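Local coordinates for nitrophorin Cim l NP (Cimex lectularius, PDB 2IMQ), which carries nitric oxide on a heme b in the insect's saliva and delivers it to the victim during feeding, causing vasodilation, at residues A[29-34]-A[65-70]; A[36-41]-A[89-94]. All blocks are in the same frame, centred on the assembly; numbering follows the deposited sequence.

Contact 1: residues A[29-34]-A[65-70]. With HEM (protoporphyrin IX containing Fe), chain B.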
loop_
_atom_site.group_PDB
_atom_site.type_symbol
_atom_site.label_atom_id
_atom_site.label_comp_id
_atom_site.label_asym_id
_atom_site.label_seq_id
_atom_site.Cartn_x
_atom_site.Cartn_y
_atom_site.Cartn_z
ATOM N N LEU A 29 -12.282 -0.880 0.029
ATOM C CA LEU A 29 -11.718 -1.978 -0.735
ATOM C C LEU A 29 -12.125 -1.957 -2.196
ATOM O O LEU A 29 -11.717 -2.804 -2.976
ATOM C CB LEU A 29 -12.105 -3.314 -0.110
ATOM C CG LEU A 29 -11.818 -3.441 1.361
ATOM C CD1 LEU A 29 -12.374 -4.750 1.848
ATOM C CD2 LEU A 29 -10.416 -3.338 1.644
ATOM N N GLY A 30 -12.873 -0.949 -2.618
ATOM C CA GLY A 30 -13.239 -0.808 -3.999
ATOM C C GLY A 30 -14.349 -1.762 -4.424
ATOM O O GLY A 30 -14.372 -2.120 -5.577
ATOM N N LEU A 31 -15.240 -2.123 -3.498
ATOM C CA LEU A 31 -16.302 -3.134 -3.710
ATOM C C LEU A 31 -17.697 -2.510 -3.875
ATOM O O LEU A 31 -18.676 -3.195 -4.222
ATOM C CB LEU A 31 -16.307 -4.132 -2.548
ATOM C CG LEU A 31 -14.983 -4.866 -2.345
ATOM C CD1 LEU A 31 -15.040 -5.841 -1.129
ATOM C CD2 LEU A 31 -14.539 -5.553 -3.574
ATOM N N ASN A 32 -17.786 -1.214 -3.671
ATOM C CA ASN A 32 -19.058 -0.512 -3.598
ATOM C C ASN A 32 -19.739 -0.259 -4.934
ATOM O O ASN A 32 -20.840 0.324 -4.939
ATOM C CB ASN A 32 -18.846 0.840 -2.901
ATOM C CG ASN A 32 -17.896 1.783 -3.702
ATOM O OD1 ASN A 32 -18.243 2.934 -3.981
ATOM N ND2 ASN A 32 -16.703 1.300 -4.065
ATOM N N SER A 33 -19.127 -0.619 -6.053
ATOM C CA SER A 33 -19.768 -0.537 -7.354
ATOM C C SER A 33 -19.970 -1.915 -7.942
ATOM O O SER A 33 -20.281 -2.043 -9.125
ATOM C CB SER A 33 -18.998 0.343 -8.337
ATOM O OG SER A 33 -17.673 -0.136 -8.547
ATOM N N GLY A 34 -19.840 -2.940 -7.109
ATOM C CA GLY A 34 -20.163 -4.297 -7.489
ATOM C C GLY A 34 -19.025 -5.120 -8.089
ATOM O O GLY A 34 -19.237 -6.250 -8.502
ATOM N N GLN A 65 -13.818 -9.947 8.277
ATOM C CA GLN A 65 -14.177 -11.355 7.975
ATOM C C GLN A 65 -15.677 -11.448 7.651
ATOM O O GLN A 65 -16.045 -12.116 6.706
ATOM C CB GLN A 65 -13.725 -12.324 9.088
ATOM C CG GLN A 65 -12.284 -12.226 9.564
ATOM C CD GLN A 65 -11.223 -13.019 8.821
ATOM O OE1 GLN A 65 -11.097 -12.951 7.587
ATOM N NE2 GLN A 65 -10.362 -13.704 9.609
ATOM N N SER A 66 -16.528 -10.726 8.376
ATOM C CA SER A 66 -17.956 -10.635 8.039
ATOM C C SER A 66 -18.219 -10.227 6.590
ATOM O O SER A 66 -18.986 -10.894 5.887
ATOM C CB SER A 66 -18.699 -9.647 8.981
ATOM O OG SER A 66 -18.700 -10.154 10.313
ATOM N N LEU A 67 -17.584 -9.153 6.117
ATOM C CA LEU A 67 -17.846 -8.680 4.761
ATOM C C LEU A 67 -17.254 -9.617 3.712
ATOM O O LEU A 67 -17.902 -9.936 2.704
ATOM C CB LEU A 67 -17.302 -7.269 4.584
ATOM C CG LEU A 67 -17.222 -6.830 3.116
ATOM C CD1 LEU A 67 -18.618 -6.639 2.538
ATOM C CD2 LEU A 67 -16.361 -5.561 2.962
ATOM N N LEU A 68 -16.037 -10.078 3.947
ATOM C CA LEU A 68 -15.292 -10.733 2.879
ATOM C C LEU A 68 -15.578 -12.215 2.683
ATOM O O LEU A 68 -15.580 -12.701 1.549
ATOM C CB LEU A 68 -13.794 -10.453 3.024
ATOM C CG LEU A 68 -13.431 -8.962 2.804
ATOM C CD1 LEU A 68 -11.978 -8.788 3.155
ATOM C CD2 LEU A 68 -13.781 -8.477 1.391
ATOM N N THR A 69 -15.866 -12.906 3.767
ATOM C CA THR A 69 -16.221 -14.323 3.670
ATOM C C THR A 69 -17.475 -14.553 2.855
ATOM O O THR A 69 -17.480 -15.408 1.991
ATOM C CB THR A 69 -16.373 -14.925 5.063
ATOM O OG1 THR A 69 -15.096 -14.922 5.698
ATOM C CG2 THR A 69 -16.729 -16.397 5.017
ATOM N N SER A 70 -18.496 -13.744 3.083
ATOM C CA SER A 70 -19.738 -13.780 2.281
ATOM C C SER A 70 -19.503 -13.588 0.779
ATOM O O SER A 70 -20.246 -14.112 -0.038
ATOM C CB SER A 70 -20.773 -12.755 2.797
ATOM O OG SER A 70 -20.392 -11.406 2.623
HETATM C CHA HEM B . -6.267 -7.124 12.042
HETATM C CHB HEM B . -7.146 -3.393 9.074
HETATM C CHC HEM B . -6.321 -0.331 12.696
HETATM C CHD HEM B . -5.138 -3.934 15.586
HETATM C C1A HEM B . -6.610 -6.413 10.928
HETATM C C2A HEM B . -6.997 -6.953 9.646
HETATM C C3A HEM B . -7.203 -5.891 8.826
HETATM C C4A HEM B . -6.988 -4.684 9.570
HETATM C CMA HEM B . -7.658 -5.962 7.380
HETATM C CAA HEM B . -7.158 -8.441 9.258
HETATM C CBA HEM B . -8.677 -8.701 9.448
HETATM C CGA HEM B . -9.028 -10.158 9.190
HETATM O O1A HEM B . -8.801 -10.983 10.074
HETATM O O2A HEM B . -9.600 -10.487 8.121
HETATM C C1B HEM B . -7.013 -2.257 9.809
HETATM C C2B HEM B . -7.237 -0.921 9.315
HETATM C C3B HEM B . -7.019 -0.062 10.304
HETATM C C4B HEM B . -6.662 -0.833 11.467
HETATM C CMB HEM B . -7.642 -0.766 7.891
HETATM C CAB HEM B . -7.098 1.456 10.298
HETATM C CBB HEM B . -7.808 2.111 9.369
HETATM C C1C HEM B . -5.965 -0.992 13.835
HETATM C C2C HEM B . -5.565 -0.412 15.093
HETATM C C3C HEM B . -5.303 -1.433 15.904
HETATM C C4C HEM B . -5.388 -2.651 15.161
HETATM C CMC HEM B . -5.645 1.066 15.491
HETATM C CAC HEM B . -4.878 -1.343 17.363
HETATM C CBC HEM B . -3.773 -0.704 17.739
HETATM C C1D HEM B . -5.288 -5.102 14.871
HETATM C C2D HEM B . -4.924 -6.403 15.379
HETATM C C3D HEM B . -5.299 -7.380 14.312
HETATM C C4D HEM B . -5.830 -6.601 13.225
HETATM C CMD HEM B . -4.329 -6.726 16.750
HETATM C CAD HEM B . -5.075 -8.898 14.430
HETATM C CBD HEM B . -6.062 -9.385 15.479
HETATM C CGD HEM B . -6.177 -10.877 15.436
HETATM O O1D HEM B . -6.970 -11.416 16.275
HETATM O O2D HEM B . -5.480 -11.490 14.576
HETATM N NA HEM B . -6.626 -5.024 10.873
HETATM N NB HEM B . -6.638 -2.171 11.121
HETATM N NC HEM B . -5.814 -2.344 13.905
HETATM N ND HEM B . -5.796 -5.266 13.589
HETATM FE FE HEM B . -6.353 -3.708 12.427
#
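Leu-31 and Leu-68 bring an irregular loop and a helix together with their backbones well apart, the two CA atoms 10.1 Å from each other, so that side chains alone fill the distance. Leu-68 supplies the central methyl. Its CD2 lies 3.9 Å from Leu-31 CD1 and 4.0 Å from Leu-29 CD1, and the two approaches differ: Leu-29 and Leu-68 reach toward each other tip to tip, whereas Leu-31 runs across Leu-68 at about a right angle. On Leu-68 the CG stands beside the backbone N (chi1 -66°), which carries the branched end toward the loop although the CB does not point straight at it. Leu-67 adds a second, looser methyl, its CD2 lying 4.2 Å from Leu-29 CD1. Leucine suits all four places, since a long, branched, apolar side chain can bridge such a gap and every contact between the two segments is between methyl groups.

The loop owes its course to two turns. At Gly-30 a Schellman motif ends helix 26-29; the residue has positive phi (76°), a conformation that glycine adopts easily, and it leads the chain out of the helix between the two leucines. A type I turn from Leu-31 to Gly-34 follows, closed by Gly-34 N on Leu-31 O. In this DNase I-like fold the contact fastens the loop before strand 39-46 to helix 57-70, which packs against the heme-side sheet: Leu-68 also touches Ile-40 and Tyr-89, and Leu-29 touches Val-42.

Within the helix, Gln-65 O accepts from Thr-69 N (3.0 Å) and, on the other face of its carbonyl plane, from Thr-69 OG1 (3.1 Å). Ser-70 OG turns back three residues to Leu-67 O, which it meets from above the carbonyl plane, while the Gln-65 side chain leads away from the leucines to lie beside a heme propionate.

Contact 2: residues A[36-41]-A[89-94]. With HEM (protoporphyrin IX containing Fe), chain B.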
loop_
_atom_site.group_PDB
_atom_site.type_symbol
_atom_site.label_atom_id
_atom_site.label_comp_id
_atom_site.label_asym_id
_atom_site.label_seq_id
_atom_site.Cartn_x
_atom_site.Cartn_y
_atom_site.Cartn_z
ATOM N N THR A 36 -15.677 -7.509 -8.163
ATOM C CA THR A 36 -15.366 -8.722 -7.453
ATOM C C THR A 36 -13.900 -9.107 -7.713
ATOM O O THR A 36 -13.612 -10.073 -8.414
ATOM C CB THR A 36 -16.311 -9.851 -7.945
ATOM O OG1 THR A 36 -16.341 -9.871 -9.381
ATOM C CG2 THR A 36 -17.727 -9.551 -7.600
ATOM N N PRO A 37 -12.937 -8.361 -7.163
ATOM C CA PRO A 37 -11.561 -8.635 -7.507
ATOM C C PRO A 37 -11.119 -9.960 -7.003
ATOM O O PRO A 37 -11.589 -10.449 -5.981
ATOM C CB PRO A 37 -10.800 -7.536 -6.795
ATOM C CG PRO A 37 -11.662 -7.112 -5.696
ATOM C CD PRO A 37 -13.068 -7.224 -6.252
ATOM N N ASP A 38 -10.163 -10.569 -7.685
ATOM C CA ASP A 38 -9.633 -11.855 -7.265
ATOM C C ASP A 38 -8.775 -11.826 -6.024
ATOM O O ASP A 38 -8.824 -12.735 -5.202
ATOM C CB ASP A 38 -8.891 -12.477 -8.436
ATOM C CG ASP A 38 -9.773 -12.643 -9.626
ATOM O OD1 ASP A 38 -10.730 -13.476 -9.543
ATOM O OD2 ASP A 38 -9.654 -11.915 -10.641
ATOM N N VAL A 39 -7.988 -10.749 -5.880
ATOM C CA VAL A 39 -7.073 -10.584 -4.762
ATOM C C VAL A 39 -7.273 -9.185 -4.180
ATOM O O VAL A 39 -7.457 -8.225 -4.935
ATOM C CB VAL A 39 -5.599 -10.734 -5.242
ATOM C CG1 VAL A 39 -4.661 -10.471 -4.102
ATOM C CG2 VAL A 39 -5.463 -12.098 -5.900
ATOM N N ILE A 40 -7.273 -9.115 -2.864
ATOM C CA ILE A 40 -7.306 -7.807 -2.176
ATOM C C ILE A 40 -6.212 -7.748 -1.142
ATOM O O ILE A 40 -6.020 -8.691 -0.357
ATOM C CB ILE A 40 -8.663 -7.630 -1.436
ATOM C CG1 ILE A 40 -9.857 -7.646 -2.391
ATOM C CG2 ILE A 40 -8.696 -6.342 -0.682
ATOM C CD1 ILE A 40 -11.222 -7.712 -1.673
ATOM N N ALA A 41 -5.453 -6.651 -1.137
ATOM C CA ALA A 41 -4.422 -6.451 -0.143
ATOM C C ALA A 41 -4.685 -5.125 0.582
ATOM O O ALA A 41 -5.031 -4.135 -0.078
ATOM C CB ALA A 41 -3.072 -6.444 -0.756
ATOM N N TYR A 89 -6.085 -11.124 0.907
ATOM C CA TYR A 89 -7.239 -11.987 0.692
ATOM C C TYR A 89 -7.239 -12.434 -0.753
ATOM O O TYR A 89 -6.837 -11.708 -1.667
ATOM C CB TYR A 89 -8.542 -11.205 0.935
ATOM C CG TYR A 89 -8.708 -10.634 2.280
ATOM C CD1 TYR A 89 -8.337 -9.334 2.533
ATOM C CD2 TYR A 89 -9.242 -11.362 3.321
ATOM C CE1 TYR A 89 -8.508 -8.775 3.782
ATOM C CE2 TYR A 89 -9.422 -10.808 4.569
ATOM C CZ TYR A 89 -9.053 -9.484 4.807
ATOM O OH TYR A 89 -9.173 -8.936 6.053
ATOM N N CYS A 90 -7.748 -13.667 -0.978
ATOM C CA CYS A 90 -7.901 -14.143 -2.326
ATOM C C CYS A 90 -9.185 -14.929 -2.415
ATOM O O CYS A 90 -9.554 -15.580 -1.454
ATOM C CB CYS A 90 -6.716 -15.026 -2.709
ATOM S SG CYS A 90 -6.677 -15.699 -4.427
ATOM N N LEU A 91 -9.861 -14.849 -3.543
ATOM C CA LEU A 91 -11.076 -15.689 -3.715
ATOM C C LEU A 91 -10.695 -17.142 -3.536
ATOM O O LEU A 91 -9.727 -17.625 -4.133
ATOM C CB LEU A 91 -11.733 -15.436 -5.055
ATOM C CG LEU A 91 -12.473 -14.103 -5.252
ATOM C CD1 LEU A 91 -12.923 -13.966 -6.654
ATOM C CD2 LEU A 91 -13.596 -13.900 -4.281
ATOM N N GLU A 92 -11.449 -17.819 -2.678
ATOM C CA GLU A 92 -11.191 -19.216 -2.373
ATOM C C GLU A 92 -11.140 -20.101 -3.629
ATOM O O GLU A 92 -10.373 -21.041 -3.680
ATOM C CB GLU A 92 -12.279 -19.706 -1.416
ATOM C CG GLU A 92 -12.315 -21.203 -1.194
ATOM C CD GLU A 92 -11.031 -21.750 -0.634
ATOM O OE1 GLU A 92 -10.368 -21.011 0.136
ATOM O OE2 GLU A 92 -10.697 -22.911 -0.978
ATOM N N LYS A 93 -11.914 -19.772 -4.644
ATOM C CA LYS A 93 -11.938 -20.588 -5.868
ATOM C C LYS A 93 -10.588 -20.686 -6.612
ATOM O O LYS A 93 -10.389 -21.571 -7.410
ATOM C CB LYS A 93 -13.045 -20.111 -6.801
ATOM C CG LYS A 93 -12.783 -18.783 -7.422
ATOM C CD LYS A 93 -13.707 -18.520 -8.577
ATOM C CE LYS A 93 -13.663 -17.067 -8.971
ATOM N NZ LYS A 93 -14.835 -16.686 -9.787
ATOM N N HIS A 94 -9.630 -19.802 -6.327
ATOM C CA HIS A 94 -8.352 -19.836 -7.033
ATOM C C HIS A 94 -7.296 -20.687 -6.324
ATOM O O HIS A 94 -6.212 -20.921 -6.863
ATOM C CB HIS A 94 -7.840 -18.406 -7.166
ATOM C CG HIS A 94 -8.738 -17.521 -7.959
ATOM N ND1 HIS A 94 -9.283 -17.888 -9.171
ATOM C CD2 HIS A 94 -9.141 -16.251 -7.738
ATOM C CE1 HIS A 94 -9.987 -16.886 -9.659
ATOM N NE2 HIS A 94 -9.899 -15.872 -8.813
HETATM C CHA HEM B . -6.267 -7.124 12.042
HETATM C CHB HEM B . -7.146 -3.393 9.074
HETATM C CHC HEM B . -6.321 -0.331 12.696
HETATM C CHD HEM B . -5.138 -3.934 15.586
HETATM C C1A HEM B . -6.610 -6.413 10.928
HETATM C C2A HEM B . -6.997 -6.953 9.646
HETATM C C3A HEM B . -7.203 -5.891 8.826
HETATM C C4A HEM B . -6.988 -4.684 9.570
HETATM C CMA HEM B . -7.658 -5.962 7.380
HETATM C CAA HEM B . -7.158 -8.441 9.258
HETATM C CBA HEM B . -8.677 -8.701 9.448
HETATM C CGA HEM B . -9.028 -10.158 9.190
HETATM O O1A HEM B . -8.801 -10.983 10.074
HETATM O O2A HEM B . -9.600 -10.487 8.121
HETATM C C1B HEM B . -7.013 -2.257 9.809
HETATM C C2B HEM B . -7.237 -0.921 9.315
HETATM C C3B HEM B . -7.019 -0.062 10.304
HETATM C C4B HEM B . -6.662 -0.833 11.467
HETATM C CMB HEM B . -7.642 -0.766 7.891
HETATM C CAB HEM B . -7.098 1.456 10.298
HETATM C CBB HEM B . -7.808 2.111 9.369
HETATM C C1C HEM B . -5.965 -0.992 13.835
HETATM C C2C HEM B . -5.565 -0.412 15.093
HETATM C C3C HEM B . -5.303 -1.433 15.904
HETATM C C4C HEM B . -5.388 -2.651 15.161
HETATM C CMC HEM B . -5.645 1.066 15.491
HETATM C CAC HEM B . -4.878 -1.343 17.363
HETATM C CBC HEM B . -3.773 -0.704 17.739
HETATM C C1D HEM B . -5.288 -5.102 14.871
HETATM C C2D HEM B . -4.924 -6.403 15.379
HETATM C C3D HEM B . -5.299 -7.380 14.312
HETATM C C4D HEM B . -5.830 -6.601 13.225
HETATM C CMD HEM B . -4.329 -6.726 16.750
HETATM C CAD HEM B . -5.075 -8.898 14.430
HETATM C CBD HEM B . -6.062 -9.385 15.479
HETATM C CGD HEM B . -6.177 -10.877 15.436
HETATM O O1D HEM B . -6.970 -11.416 16.275
HETATM O O2D HEM B . -5.480 -11.490 14.576
HETATM N NA HEM B . -6.626 -5.024 10.873
HETATM N NB HEM B . -6.638 -2.171 11.121
HETATM N NC HEM B . -5.814 -2.344 13.905
HETATM N ND HEM B . -5.796 -5.266 13.589
HETATM FE FE HEM B . -6.353 -3.708 12.427
#
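Asp-38 and His-94 cross at about a right angle, their carboxylate and ring planes 63° apart. His-94 NE2 donates to Asp-38 OD1 over 2.6 Å; the oxygen lies in the plane of the ring, yet the donor comes to it from above the carboxylate plane. Asp-38 CG sits beside its backbone N (chi1 -58°), which swings the carboxylate across to the histidine. Lys-93 CG covers one face of the imidazole, and ND1 is bonded to Tyr-125 OH; Asp-38 OD2 is taken by Ser-8 N.

Beside this pair the strands run antiparallel. Ile-40 and Tyr-89 form a hydrogen-bonded pair, Tyr-89 N to Ile-40 O (2.7 Å) and Ile-40 N to Tyr-89 O. On the face covered by helix 57-70, Ile-40 CB lies 4.3 Å from Tyr-89 CB. The opposite face carries the non-hydrogen-bonded pair Val-39 and Cys-90, whose CG2 and SG are 4.1 Å apart; these compact apolar groups fit the interior of the beta sandwich, against Phe-122 and Ile-124 of the other sheet. Leu-91 N to Asp-38 O (2.9 Å) extends the pairing, and Leu-91 CD1 lies beside Asp-38 OD1 and Pro-37 O.

The Tyr-89 ring slants away from the strand toward the heme, and its OH donates to propionate oxygen O2A (2.6 Å), which lies in the ring plane. Tyrosine suits the place because its flat apolar body packs against the helix while the hydroxyl reaches the ligand. This donor probably helps stabilise the propionate's negative charge; Asp-38, if charged, may ease protonation of His-94, though the ND1 bond leaves that open.

In the fold
The two contacts, with centres 11 Å apart, meet where helix 57-70 packs on the sheet. Leu-68 of contact 1 lies against the tyrosine of contact 2, its CD1 3.4 Å from Tyr-89 CZ, and its CD2 is 4.1 Å from Ile-40 CD1. A second junction joins Leu-31 CD2 to Pro-37 CD at 3.5 Å, where the loop 29-34 leads into strand 39-46. Segments of the two contacts alternate along the chain, and the helix of contact 1 lies between the two strands of contact 2 in sequence. Both reach the heme from its propionate side, through Gln-65 and Tyr-89. The side chains of Leu-68 and Tyr-89 lie about 10 and 8 Å from that of Cys-60, the proximal iron ligand, which shares helix 57-70 with Leu-68.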